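Local coordinates for protein KLLA0E08119p (Kluyveromyces lactis, PDB 3VA7) that probably carboxylates urea with ATP and biotin, as the urea carboxylase part of a longer enzyme thought also to hydrolyse the product, at residues P483-T487 and I620-G624; Q647-L653 and F803-L808. All coordinates share one frame; numbering follows the deposited sequence.

Contact 1: residues P483-T487 and I620-G624; sequences PGANT and ILKLG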
loop_
_atom_site.group_PDB
_atom_site.type_symbol
_atom_site.label_atom_id
_atom_site.label_comp_id
_atom_site.label_asym_id
_atom_site.label_seq_id
_atom_site.Cartn_x
_atom_site.Cartn_y
_atom_site.Cartn_z
ATOM N N PRO A 483 19.948 -1.711 1.132
ATOM C CA PRO A 483 18.646 -2.436 1.182
ATOM C C PRO A 483 18.680 -3.952 0.896
ATOM O O PRO A 483 17.865 -4.678 1.422
ATOM C CB PRO A 483 17.802 -1.726 0.101
ATOM C CG PRO A 483 18.821 -1.253 -0.939
ATOM C CD PRO A 483 20.133 -0.985 -0.147
ATOM N N GLY A 484 19.616 -4.408 0.071
ATOM C CA GLY A 484 19.557 -5.755 -0.487
ATOM C C GLY A 484 18.635 -5.700 -1.672
ATOM O O GLY A 484 17.875 -4.745 -1.799
ATOM N N ALA A 485 18.696 -6.701 -2.546
ATOM C CA ALA A 485 17.912 -6.713 -3.771
ATOM C C ALA A 485 16.371 -6.704 -3.603
ATOM O O ALA A 485 15.657 -6.218 -4.502
ATOM C CB ALA A 485 18.313 -7.900 -4.594
ATOM N N ASN A 486 15.855 -7.286 -2.510
ATOM C CA ASN A 486 14.427 -7.410 -2.309
ATOM C C ASN A 486 14.072 -7.840 -0.905
ATOM O O ASN A 486 13.609 -8.968 -0.668
ATOM C CB ASN A 486 13.815 -8.395 -3.311
ATOM C CG ASN A 486 12.537 -7.850 -3.944
ATOM O OD1 ASN A 486 11.430 -8.267 -3.607
ATOM N ND2 ASN A 486 12.698 -6.884 -4.843
ATOM N N THR A 487 14.242 -6.919 0.025
ATOM C CA THR A 487 14.109 -7.232 1.427
ATOM C C THR A 487 12.749 -6.744 1.941
ATOM O O THR A 487 12.480 -5.549 1.855
ATOM C CB THR A 487 15.296 -6.575 2.175
ATOM O OG1 THR A 487 16.504 -7.016 1.539
ATOM C CG2 THR A 487 15.363 -6.937 3.657
ATOM N N ILE A 620 9.391 -3.108 -0.504
ATOM C CA ILE A 620 10.744 -3.533 -0.098
ATOM C C ILE A 620 11.519 -2.405 0.586
ATOM O O ILE A 620 11.226 -1.223 0.394
ATOM C CB ILE A 620 11.554 -4.090 -1.267
ATOM C CG1 ILE A 620 11.859 -3.024 -2.314
ATOM C CG2 ILE A 620 10.851 -5.316 -1.905
ATOM C CD1 ILE A 620 12.840 -3.541 -3.362
ATOM N N LEU A 621 12.476 -2.770 1.424
ATOM C CA LEU A 621 13.241 -1.787 2.168
ATOM C C LEU A 621 14.090 -0.942 1.228
ATOM O O LEU A 621 14.401 -1.378 0.118
ATOM C CB LEU A 621 14.121 -2.468 3.181
ATOM C CG LEU A 621 13.425 -3.311 4.226
ATOM C CD1 LEU A 621 14.293 -3.429 5.491
ATOM C CD2 LEU A 621 12.112 -2.649 4.540
ATOM N N LYS A 622 14.436 0.266 1.688
ATOM C CA LYS A 622 15.247 1.246 0.939
ATOM C C LYS A 622 16.375 1.839 1.804
ATOM O O LYS A 622 16.255 1.939 3.066
ATOM C CB LYS A 622 14.363 2.407 0.429
ATOM C CG LYS A 622 13.685 2.178 -0.951
ATOM C CD LYS A 622 12.707 3.338 -1.321
ATOM C CE LYS A 622 12.623 3.518 -2.837
ATOM N NZ LYS A 622 11.214 3.520 -3.431
ATOM N N LEU A 623 17.447 2.278 1.125
ATOM C CA LEU A 623 18.588 2.958 1.795
ATOM C C LEU A 623 17.993 4.043 2.620
ATOM O O LEU A 623 17.199 4.816 2.111
ATOM C CB LEU A 623 19.543 3.583 0.773
ATOM C CG LEU A 623 20.923 4.186 1.157
ATOM C CD1 LEU A 623 21.407 5.046 -0.017
ATOM C CD2 LEU A 623 20.941 5.031 2.449
ATOM N N GLY A 624 18.324 4.081 3.905
ATOM C CA GLY A 624 17.771 5.110 4.781
ATOM C C GLY A 624 16.588 4.729 5.640
ATOM O O GLY A 624 16.363 5.369 6.675
HETATM O O HOH W 1 15.103 -4.250 -0.640
#
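T487 and L621 join two irregular loops of the carboxyltransferase region by one backbone hydrogen bond, backed by a water and apolar patches. Loop 483-487 leads from strand 477-480 to strand 488-490, which lie in different sheets; 620-624 runs into strand 626-628, the antiparallel neighbour of 477-480. L621 N donates a hydrogen bond to T487 O at 2.8 Å. Alongside, water 1 accepts from T487 N and lies 3.1 Å from L621 O and near G484 O, with more acceptors in reach than it has protons.

Threonine suits its place in this loop. With chi1 at -54° its hydroxyl folds back beside its own nitrogen, where OG1 donates to P483 O at 2.7 Å in the carbonyl plane, and CG2 is left to meet L621 CD1 at 4.1 Å. G484 takes a positive phi at which a CB would press on T487 OG1 and the carbonyl of P483.

N486 crosses I620 at about a right angle, OD1 reaching I620 CG2 at 3.5 Å while ND2 bonds to A485 O. With an alanine here, A485 O is likely to lose this amide partner and a gap to open beside the I620 branches. One direct backbone bond and a bridging water thus link the loops, while the T487 and N486 side chains brace 483-487 from within.

Contact 2: residues Q647-L653 and F803-L808; sequences QAAPKSL and FEEGSL
The F803 ring carries P650 on one face: P650 CD stands 3.7 Å from the ring centroid, 5° off the normal, a CH-pi contact in which the stiff proline ring crosses the phenyl at about a right angle. At the ring edge, in plane, lies Q647 O, 3.6 Å from F803 CE2. The extended Q647 side chain slides past in the opposite direction, its amide plane turned 62° from the ring. A649 CA and L653 CD1 come in obliquely, the latter 3.8 Å from F803 CD1, and A649 CB makes an apolar contact with F803 CZ at 3.7 Å. A649 and F803 both touch V520 of helix 511-520, and the small alanine side chain lets the ring come close to the backbone.

F803, with positive phi, ends the helical path of 786-802, and E804 to S807 then form a type II beta turn. G806 takes the third position, where positive phi suits glycine. This turn of the carboxyltransferase region is met by S652, whose chi1 of 55° turns the hydroxyl toward it; serine suits the place because one OG can both accept and donate. It accepts from G806 N at 2.7 Å and donates to E805 OE1 at 3.1 Å, reaching the carboxylate on its anti side and out of its plane. Because the E805 chain bends at chi2, the carboxylate folds back beside P650 CB. Its other oxygen, OE2, accepts a hydrogen bond from water 2 at 2.6 Å, and the water in turn accepts from K651 N. L808 CD2 meets L653 O at 3.6 Å, and that oxygen is hydrogen-bonded to Y512 of helix 511-520.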
loop_
_atom_site.group_PDB
_atom_site.type_symbol
_atom_site.label_atom_id
_atom_site.label_comp_id
_atom_site.label_asym_id
_atom_site.label_seq_id
_atom_site.Cartn_x
_atom_site.Cartn_y
_atom_site.Cartn_z
ATOM N N GLN A 647 17.796 -20.255 21.167
ATOM C CA GLN A 647 18.463 -21.548 21.093
ATOM C C GLN A 647 18.878 -21.867 19.655
ATOM O O GLN A 647 18.053 -21.745 18.739
ATOM C CB GLN A 647 17.521 -22.616 21.605
ATOM C CG GLN A 647 17.932 -24.019 21.274
ATOM C CD GLN A 647 17.002 -25.032 21.912
ATOM O OE1 GLN A 647 16.128 -24.679 22.699
ATOM N NE2 GLN A 647 17.177 -26.303 21.554
ATOM N N ALA A 648 20.140 -22.243 19.429
ATOM C CA ALA A 648 20.546 -22.755 18.108
ATOM C C ALA A 648 19.547 -23.823 17.604
ATOM O O ALA A 648 19.119 -24.676 18.367
ATOM C CB ALA A 648 21.945 -23.362 18.194
ATOM N N ALA A 649 19.162 -23.786 16.339
ATOM C CA ALA A 649 18.273 -24.815 15.827
ATOM C C ALA A 649 18.972 -26.139 15.881
ATOM O O ALA A 649 20.067 -26.251 15.362
ATOM C CB ALA A 649 17.882 -24.522 14.399
ATOM N N PRO A 650 18.346 -27.163 16.483
ATOM C CA PRO A 650 18.902 -28.519 16.374
ATOM C C PRO A 650 19.188 -28.754 14.928
ATOM O O PRO A 650 18.427 -28.287 14.112
ATOM C CB PRO A 650 17.738 -29.403 16.811
ATOM C CG PRO A 650 17.012 -28.543 17.772
ATOM C CD PRO A 650 17.031 -27.170 17.133
ATOM N N LYS A 651 20.261 -29.451 14.581
ATOM C CA LYS A 651 20.645 -29.546 13.161
ATOM C C LYS A 651 19.851 -30.573 12.383
ATOM O O LYS A 651 19.838 -30.526 11.165
ATOM C CB LYS A 651 22.136 -29.831 13.012
ATOM C CG LYS A 651 22.939 -29.336 14.219
ATOM C CD LYS A 651 24.133 -28.427 13.817
ATOM C CE LYS A 651 24.807 -27.817 15.092
ATOM N NZ LYS A 651 26.004 -26.934 14.803
ATOM N N SER A 652 19.231 -31.531 13.061
ATOM C CA SER A 652 18.409 -32.505 12.346
ATOM C C SER A 652 17.102 -31.854 11.817
ATOM O O SER A 652 16.483 -32.352 10.870
ATOM C CB SER A 652 18.097 -33.721 13.223
ATOM O OG SER A 652 17.493 -33.358 14.460
ATOM N N LEU A 653 16.715 -30.745 12.452
ATOM C CA LEU A 653 15.571 -29.944 12.051
ATOM C C LEU A 653 15.838 -28.964 10.883
ATOM O O LEU A 653 14.885 -28.346 10.361
ATOM C CB LEU A 653 15.038 -29.151 13.251
ATOM C CG LEU A 653 14.668 -29.921 14.516
ATOM C CD1 LEU A 653 13.827 -29.038 15.450
ATOM C CD2 LEU A 653 13.967 -31.271 14.181
ATOM N N PHE A 803 10.946 -28.311 18.966
ATOM C CA PHE A 803 12.314 -27.895 18.648
ATOM C C PHE A 803 13.308 -28.930 19.184
ATOM O O PHE A 803 14.184 -28.603 19.979
ATOM C CB PHE A 803 12.590 -26.483 19.221
ATOM C CG PHE A 803 13.474 -25.596 18.340
ATOM C CD1 PHE A 803 13.329 -25.577 16.951
ATOM C CD2 PHE A 803 14.425 -24.728 18.930
ATOM C CE1 PHE A 803 14.124 -24.718 16.151
ATOM C CE2 PHE A 803 15.239 -23.863 18.132
ATOM C CZ PHE A 803 15.091 -23.854 16.760
ATOM N N GLU A 804 13.155 -30.168 18.717
ATOM C CA GLU A 804 13.785 -31.361 19.298
ATOM C C GLU A 804 14.372 -32.252 18.173
ATOM O O GLU A 804 13.676 -32.542 17.198
ATOM C CB GLU A 804 12.747 -32.108 20.193
ATOM C CG GLU A 804 12.540 -31.390 21.555
ATOM C CD GLU A 804 11.470 -31.984 22.543
ATOM O OE1 GLU A 804 10.837 -33.051 22.280
ATOM O OE2 GLU A 804 11.277 -31.351 23.630
ATOM N N GLU A 805 15.639 -32.663 18.287
ATOM C CA GLU A 805 16.309 -33.480 17.242
ATOM C C GLU A 805 15.432 -34.635 16.703
ATOM O O GLU A 805 14.812 -35.358 17.476
ATOM C CB GLU A 805 17.635 -34.103 17.752
ATOM C CG GLU A 805 18.553 -33.211 18.566
ATOM C CD GLU A 805 19.596 -32.387 17.707
ATOM O OE1 GLU A 805 19.783 -32.695 16.474
ATOM O OE2 GLU A 805 20.225 -31.437 18.292
ATOM N N GLY A 806 15.419 -34.826 15.383
ATOM C CA GLY A 806 14.817 -36.016 14.778
ATOM C C GLY A 806 13.355 -35.918 14.342
ATOM O O GLY A 806 12.826 -36.872 13.741
ATOM N N SER A 807 12.691 -34.785 14.616
ATOM C CA SER A 807 11.244 -34.699 14.315
ATOM C C SER A 807 10.836 -34.224 12.897
ATOM O O SER A 807 9.669 -34.253 12.565
ATOM C CB SER A 807 10.449 -33.995 15.432
ATOM O OG SER A 807 10.888 -32.666 15.648
ATOM N N LEU A 808 11.799 -33.887 12.050
ATOM C CA LEU A 808 11.520 -33.420 10.702
ATOM C C LEU A 808 11.577 -34.546 9.701
ATOM O O LEU A 808 12.598 -35.209 9.566
ATOM C CB LEU A 808 12.518 -32.316 10.265
ATOM C CG LEU A 808 12.502 -31.808 8.793
ATOM C CD1 LEU A 808 11.303 -30.862 8.538
ATOM C CD2 LEU A 808 13.819 -31.169 8.318
HETATM O O HOH W 2 22.069 -30.168 17.067
#

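In the fold
Contacts 1 and 2 follow one another along the chain, contact 1 closing before contact 2 opens; their centres are 31 Å apart and their nearest atoms about 21 Å, so they do not touch. Strand 626-628 lies between them in sequence, following 620-624 and preceding 647-653. Both belong to the carboxyltransferase region. Contact 1 ties together loops of its beta sheets and also meets Y1174 of the biotin-carrying part through A485; contact 2 lies farther from the chain centre and packs a linker against the end of helix 786-802 and helix 511-520. The side chain of N486 lies about 13 Å from the bound biotin group and that of L808 about 14 Å from the sodium ion, so neither touches that ligand.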